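PDB 2QRY: thiamine-binding periplasmic protein from Escherichia coli, which captures thiamine, thiamine phosphate and thiamine diphosphate with high affinity in the periplasm as the solute-binding component of the ThiBPQ ABC import system. Local coordinates for residues P23-Y28 with K78-L83; V121-G126 with Q267-P272. All coordinates share one frame; numbering follows the deposited sequence.

Contact 1. Residues P23-Y28 with K78-L83; sequences PVLTVY and KADVVL
Tyr-28 lays one face of its ring on the methyl of Ala-79, with CB of Ala-79 3.3 Å from the ring centroid and almost exactly on the ring normal, a CH-pi contact. The small methyl of alanine lets the backbone come close to the ring. CG of Tyr-28 lies anti to the carbonyl carbon (chi1 -78°), which swings the ring back over the 78-79 backbone; there OH of Tyr-28 passes 3.3 Å from CG of Lys-78 and hydrogen-bonds Glu-73. Thr-26 packs by CB and CG2 against the carbonyl oxygen of Lys-78, and its own O accepts from Asp-80 N and Val-81 N. The short side chain of Asp-80 brings OD2 to Thr-26 N (2.7 Å, on the anti lone pair) just before strand 81-86 starts; a water donates to both OD2 and Val-24 O, and Ser-256 holds OD1. Beyond it, parallel pairing takes over, Tyr-28 N to Val-81 O (2.8 Å) and Leu-83 N to Tyr-28 O. Beta-branched Val-27 and Val-81 suit these strands and stand side by side. Strand 54-59 flanks strand 24-29 on its other edge; helix 63-73 covers Tyr-28 and Val-82, and helix 259-269 packs on Leu-25 and Val-81.

Contact 2. Residues V121-G126 with Q267-P272; sequences VPFDYG and QFMVSP
Met-269, a selenomethionine here, runs extended through its first two torsions (chi1 -170°, chi2 171°) and then bends at chi3 (73°), turning its methyl CE toward Val-121 while CG and SE stay beside Phe-123. The long, unbranched, flexible chain is well suited to reaching along the strand from Phe-123 to Val-121. CE rests 3.6 Å from CB of Val-121 and also approaches that residue's carbonyl oxygen, the two side chains sliding past each other in opposite directions. CG of Met-269 meets CB of Phe-123 at 3.7 Å, and SE lies obliquely to the aromatic ring, 5.1 Å from the centroid of Phe-123, a Met-aromatic contact. Val-270 adds a compact branched side chain that crosses Val-121 at about a right angle, CG1 facing CG1, and CG1 of Val-270 also lies 3.5 Å from O of Pro-122. No hydrogen bond joins the two segments, so apolar packing holds the end of the helix against the strand. Val-270 is the first residue to leave helical geometry, and Ser-271 takes the N-cap position of the next helix. Its OG donates back to Phe-268 O (2.6 Å) in the last turn of helix 259-269, so this small hydroxyl residue ties the junction of the two helices. Around this contact, strand 243-252 pairs antiparallel with strand 121-133 and touches Met-269 through Ala-250, Phe-274 of helix 272-275 packs on both Phe-123 and Met-269, and strand 81-86 lies alongside.

Contact 1 closes before contact 2 opens along the chain, and their centres lie 16 Å apart, yet they meet directly through Leu-83: its CD2 is 3.6 Å from CZ of Phe-123 and its CD1 3.9 Å from SE of Met-269. Both reach one mixed sheet, in which strand 243-252 runs antiparallel to both strand 81-86 and strand 121-133 and so connects the strands of the two contacts. Helix 259-269 is shared as well, covering residues of contact 1 and ending in contact 2. Val-27, Leu-83 and Phe-123 thus pack in succession from strand 24-29 to the neighbourhood of the bound thiamin phosphate, which lies about 7 Å from the side chain of Phe-123.

Contact 1. Residues P23-Y28 with K78-L83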
loop_
_atom_site.group_PDB
_atom_site.type_symbol
_atom_site.label_atom_id
_atom_site.label_comp_id
_atom_site.label_asym_id
_atom_site.label_seq_id
_atom_site.Cartn_x
_atom_site.Cartn_y
_atom_site.Cartn_z
ATOM N N PRO A 23 0.180 6.827 -29.246
ATOM C CA PRO A 23 -0.954 7.222 -28.406
ATOM C C PRO A 23 -0.498 7.150 -26.945
ATOM O O PRO A 23 0.308 6.290 -26.587
ATOM C CB PRO A 23 -2.013 6.179 -28.744
ATOM C CG PRO A 23 -1.193 4.967 -29.082
ATOM C CD PRO A 23 -0.090 5.551 -29.930
ATOM N N VAL A 24 -1.005 8.048 -26.107
ATOM C CA VAL A 24 -0.616 8.086 -24.698
ATOM C C VAL A 24 -1.589 7.371 -23.760
ATOM O O VAL A 24 -2.805 7.402 -23.953
ATOM C CB VAL A 24 -0.476 9.541 -24.206
ATOM C CG1 VAL A 24 0.092 9.562 -22.792
ATOM C CG2 VAL A 24 0.410 10.329 -25.149
ATOM N N LEU A 25 -1.038 6.721 -22.742
ATOM C CA LEU A 25 -1.846 6.028 -21.747
ATOM C C LEU A 25 -1.397 6.611 -20.405
ATOM O O LEU A 25 -0.310 6.309 -19.905
ATOM C CB LEU A 25 -1.593 4.517 -21.817
ATOM C CG LEU A 25 -2.616 3.528 -21.233
ATOM C CD1 LEU A 25 -2.371 3.303 -19.764
ATOM C CD2 LEU A 25 -4.017 4.037 -21.485
ATOM N N THR A 26 -2.234 7.475 -19.844
ATOM C CA THR A 26 -1.937 8.144 -18.582
ATOM C C THR A 26 -2.317 7.306 -17.371
ATOM O O THR A 26 -3.476 6.942 -17.198
ATOM C CB THR A 26 -2.668 9.501 -18.518
ATOM O OG1 THR A 26 -2.202 10.329 -19.590
ATOM C CG2 THR A 26 -2.403 10.203 -17.194
ATOM N N VAL A 27 -1.332 7.011 -16.530
ATOM C CA VAL A 27 -1.571 6.202 -15.341
ATOM C C VAL A 27 -1.240 6.910 -14.020
ATOM O O VAL A 27 -0.066 7.100 -13.692
ATOM C CB VAL A 27 -0.748 4.893 -15.399
ATOM C CG1 VAL A 27 -1.046 4.034 -14.172
ATOM C CG2 VAL A 27 -1.062 4.131 -16.690
ATOM N N TYR A 28 -2.274 7.289 -13.267
ATOM C CA TYR A 28 -2.085 7.931 -11.968
ATOM C C TYR A 28 -1.568 6.899 -10.960
ATOM O O TYR A 28 -2.072 5.780 -10.898
ATOM C CB TYR A 28 -3.407 8.491 -11.435
ATOM C CG TYR A 28 -3.872 9.792 -12.047
ATOM C CD1 TYR A 28 -3.141 10.426 -13.053
ATOM C CD2 TYR A 28 -5.042 10.398 -11.604
ATOM C CE1 TYR A 28 -3.570 11.635 -13.598
ATOM C CE2 TYR A 28 -5.479 11.601 -12.136
ATOM C CZ TYR A 28 -4.741 12.214 -13.131
ATOM O OH TYR A 28 -5.178 13.409 -13.653
ATOM N N LYS A 78 -7.541 13.445 -16.541
ATOM C CA LYS A 78 -6.764 13.070 -17.705
ATOM C C LYS A 78 -6.218 11.656 -17.571
ATOM O O LYS A 78 -5.506 11.166 -18.449
ATOM C CB LYS A 78 -5.638 14.085 -17.954
ATOM C CG LYS A 78 -4.713 14.369 -16.782
ATOM C CD LYS A 78 -3.866 15.612 -17.072
ATOM C CE LYS A 78 -2.761 15.831 -16.037
ATOM N NZ LYS A 78 -1.611 14.884 -16.195
ATOM N N ALA A 79 -6.587 10.991 -16.482
ATOM C CA ALA A 79 -6.136 9.629 -16.233
ATOM C C ALA A 79 -6.951 8.575 -16.980
ATOM O O ALA A 79 -8.166 8.693 -17.129
ATOM C CB ALA A 79 -6.168 9.333 -14.744
ATOM N N ASP A 80 -6.255 7.544 -17.440
ATOM C CA ASP A 80 -6.863 6.418 -18.141
ATOM C C ASP A 80 -6.930 5.272 -17.134
ATOM O O ASP A 80 -7.854 4.462 -17.144
ATOM C CB ASP A 80 -5.999 6.003 -19.336
ATOM C CG ASP A 80 -5.909 7.085 -20.401
ATOM O OD1 ASP A 80 -6.970 7.480 -20.932
ATOM O OD2 ASP A 80 -4.784 7.531 -20.713
ATOM N N VAL A 81 -5.933 5.221 -16.259
ATOM C CA VAL A 81 -5.858 4.188 -15.233
ATOM C C VAL A 81 -5.334 4.765 -13.917
ATOM O O VAL A 81 -4.457 5.628 -13.914
ATOM C CB VAL A 81 -4.895 3.039 -15.646
ATOM C CG1 VAL A 81 -4.847 1.984 -14.556
ATOM C CG2 VAL A 81 -5.339 2.420 -16.951
ATOM N N VAL A 82 -5.885 4.295 -12.803
ATOM C CA VAL A 82 -5.419 4.719 -11.489
ATOM C C VAL A 82 -4.766 3.496 -10.861
ATOM O O VAL A 82 -5.455 2.534 -10.528
ATOM C CB VAL A 82 -6.572 5.178 -10.574
ATOM C CG1 VAL A 82 -6.041 5.416 -9.166
ATOM C CG2 VAL A 82 -7.207 6.450 -11.127
ATOM N N LEU A 83 -3.444 3.530 -10.716
ATOM C CA LEU A 83 -2.705 2.414 -10.128
ATOM C C LEU A 83 -2.231 2.759 -8.709
ATOM O O LEU A 83 -1.515 3.732 -8.509
ATOM C CB LEU A 83 -1.506 2.067 -11.010
ATOM C CG LEU A 83 -0.620 0.881 -10.612
ATOM C CD1 LEU A 83 -0.023 0.243 -11.873
ATOM C CD2 LEU A 83 0.471 1.333 -9.646
HETATM O O HOH W 1 -4.173 9.239 -22.610
#

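Contact 2. Residues V121-G126 with Q267-P272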
loop_
_atom_site.group_PDB
_atom_site.type_symbol
_atom_site.label_atom_id
_atom_site.label_comp_id
_atom_site.label_asym_id
_atom_site.label_seq_id
_atom_site.Cartn_x
_atom_site.Cartn_y
_atom_site.Cartn_z
ATOM N N VAL A 121 -8.215 -4.684 -10.499
ATOM C CA VAL A 121 -7.262 -5.768 -10.690
ATOM C C VAL A 121 -6.056 -5.659 -9.751
ATOM O O VAL A 121 -5.357 -4.644 -9.730
ATOM C CB VAL A 121 -6.735 -5.778 -12.145
ATOM C CG1 VAL A 121 -5.901 -7.025 -12.391
ATOM C CG2 VAL A 121 -7.893 -5.700 -13.122
ATOM N N PRO A 122 -5.798 -6.709 -8.962
ATOM C CA PRO A 122 -4.657 -6.674 -8.045
ATOM C C PRO A 122 -3.346 -6.792 -8.812
ATOM O O PRO A 122 -3.300 -7.412 -9.876
ATOM C CB PRO A 122 -4.880 -7.898 -7.158
ATOM C CG PRO A 122 -6.342 -8.108 -7.207
ATOM C CD PRO A 122 -6.681 -7.846 -8.654
ATOM N N PHE A 123 -2.284 -6.196 -8.275
ATOM C CA PHE A 123 -0.975 -6.295 -8.903
ATOM C C PHE A 123 0.090 -6.708 -7.886
ATOM O O PHE A 123 1.200 -7.082 -8.260
ATOM C CB PHE A 123 -0.607 -4.996 -9.648
ATOM C CG PHE A 123 -0.432 -3.782 -8.772
ATOM C CD1 PHE A 123 0.756 -3.566 -8.081
ATOM C CD2 PHE A 123 -1.423 -2.803 -8.716
ATOM C CE1 PHE A 123 0.957 -2.395 -7.361
ATOM C CE2 PHE A 123 -1.231 -1.629 -7.999
ATOM C CZ PHE A 123 -0.042 -1.424 -7.323
ATOM N N ASP A 124 -0.259 -6.649 -6.602
ATOM C CA ASP A 124 0.627 -7.091 -5.523
ATOM C C ASP A 124 -0.058 -7.021 -4.161
ATOM O O ASP A 124 -1.136 -6.446 -4.030
ATOM C CB ASP A 124 1.965 -6.318 -5.492
ATOM C CG ASP A 124 1.822 -4.860 -5.083
ATOM O OD1 ASP A 124 0.897 -4.509 -4.311
ATOM O OD2 ASP A 124 2.671 -4.057 -5.526
ATOM N N TYR A 125 0.549 -7.643 -3.156
ATOM C CA TYR A 125 -0.034 -7.626 -1.820
ATOM C C TYR A 125 1.046 -7.671 -0.750
ATOM O O TYR A 125 2.195 -8.001 -1.028
ATOM C CB TYR A 125 -1.013 -8.797 -1.644
ATOM C CG TYR A 125 -0.366 -10.168 -1.561
ATOM C CD1 TYR A 125 -0.039 -10.731 -0.327
ATOM C CD2 TYR A 125 -0.081 -10.898 -2.716
ATOM C CE1 TYR A 125 0.552 -11.989 -0.241
ATOM C CE2 TYR A 125 0.514 -12.161 -2.643
ATOM C CZ TYR A 125 0.826 -12.699 -1.401
ATOM O OH TYR A 125 1.399 -13.950 -1.315
ATOM N N GLY A 126 0.670 -7.319 0.472
ATOM C CA GLY A 126 1.628 -7.324 1.557
ATOM C C GLY A 126 0.955 -7.182 2.904
ATOM O O GLY A 126 -0.273 -7.232 3.010
ATOM N N GLN A 267 -4.362 -6.052 -18.232
ATOM C CA GLN A 267 -4.117 -7.478 -18.442
ATOM C C GLN A 267 -2.623 -7.745 -18.332
ATOM O O GLN A 267 -2.195 -8.705 -17.699
ATOM C CB GLN A 267 -4.610 -7.911 -19.827
ATOM C CG GLN A 267 -4.483 -9.410 -20.111
ATOM C CD GLN A 267 -5.430 -10.256 -19.272
ATOM O OE1 GLN A 267 -6.651 -10.073 -19.310
ATOM N NE2 GLN A 267 -4.869 -11.195 -18.514
ATOM N N PHE A 268 -1.841 -6.877 -18.961
ATOM C CA PHE A 268 -0.390 -6.983 -18.956
ATOM C C PHE A 268 0.161 -6.821 -17.544
ATOM O O PHE A 268 1.258 -7.283 -17.225
ATOM C CB PHE A 268 0.188 -5.916 -19.893
ATOM C CG PHE A 268 1.607 -5.544 -19.598
ATOM C CD1 PHE A 268 1.895 -4.489 -18.733
ATOM C CD2 PHE A 268 2.659 -6.247 -20.172
ATOM C CE1 PHE A 268 3.214 -4.142 -18.446
ATOM C CE2 PHE A 268 3.983 -5.909 -19.892
ATOM C CZ PHE A 268 4.260 -4.855 -19.028
HETATM N N MSE A 269 -0.620 -6.169 -16.698
HETATM C CA MSE A 269 -0.225 -5.927 -15.324
HETATM C C MSE A 269 -0.137 -7.226 -14.523
HETATM O O MSE A 269 0.821 -7.438 -13.781
HETATM C CB MSE A 269 -1.218 -4.962 -14.681
HETATM C CG MSE A 269 -0.800 -4.436 -13.334
HETATM SE SE MSE A 269 -1.991 -3.029 -12.781
HETATM C CE MSE A 269 -3.544 -4.095 -12.338
ATOM N N VAL A 270 -1.131 -8.094 -14.677
ATOM C CA VAL A 270 -1.135 -9.363 -13.962
ATOM C C VAL A 270 -0.281 -10.417 -14.666
ATOM O O VAL A 270 -0.354 -11.605 -14.336
ATOM C CB VAL A 270 -2.560 -9.915 -13.815
ATOM C CG1 VAL A 270 -3.413 -8.933 -13.050
ATOM C CG2 VAL A 270 -3.155 -10.187 -15.185
ATOM N N SER A 271 0.530 -9.984 -15.627
ATOM C CA SER A 271 1.382 -10.909 -16.361
ATOM C C SER A 271 2.809 -10.840 -15.832
ATOM O O SER A 271 3.145 -9.946 -15.060
ATOM C CB SER A 271 1.377 -10.570 -17.851
ATOM O OG SER A 271 2.255 -9.497 -18.130
ATOM N N PRO A 272 3.668 -11.787 -16.247
ATOM C CA PRO A 272 5.070 -11.860 -15.828
ATOM C C PRO A 272 5.929 -10.632 -16.120
ATOM O O PRO A 272 6.725 -10.217 -15.279
ATOM C CB PRO A 272 5.580 -13.101 -16.557
ATOM C CG PRO A 272 4.368 -13.979 -16.584
ATOM C CD PRO A 272 3.289 -13.001 -16.993
#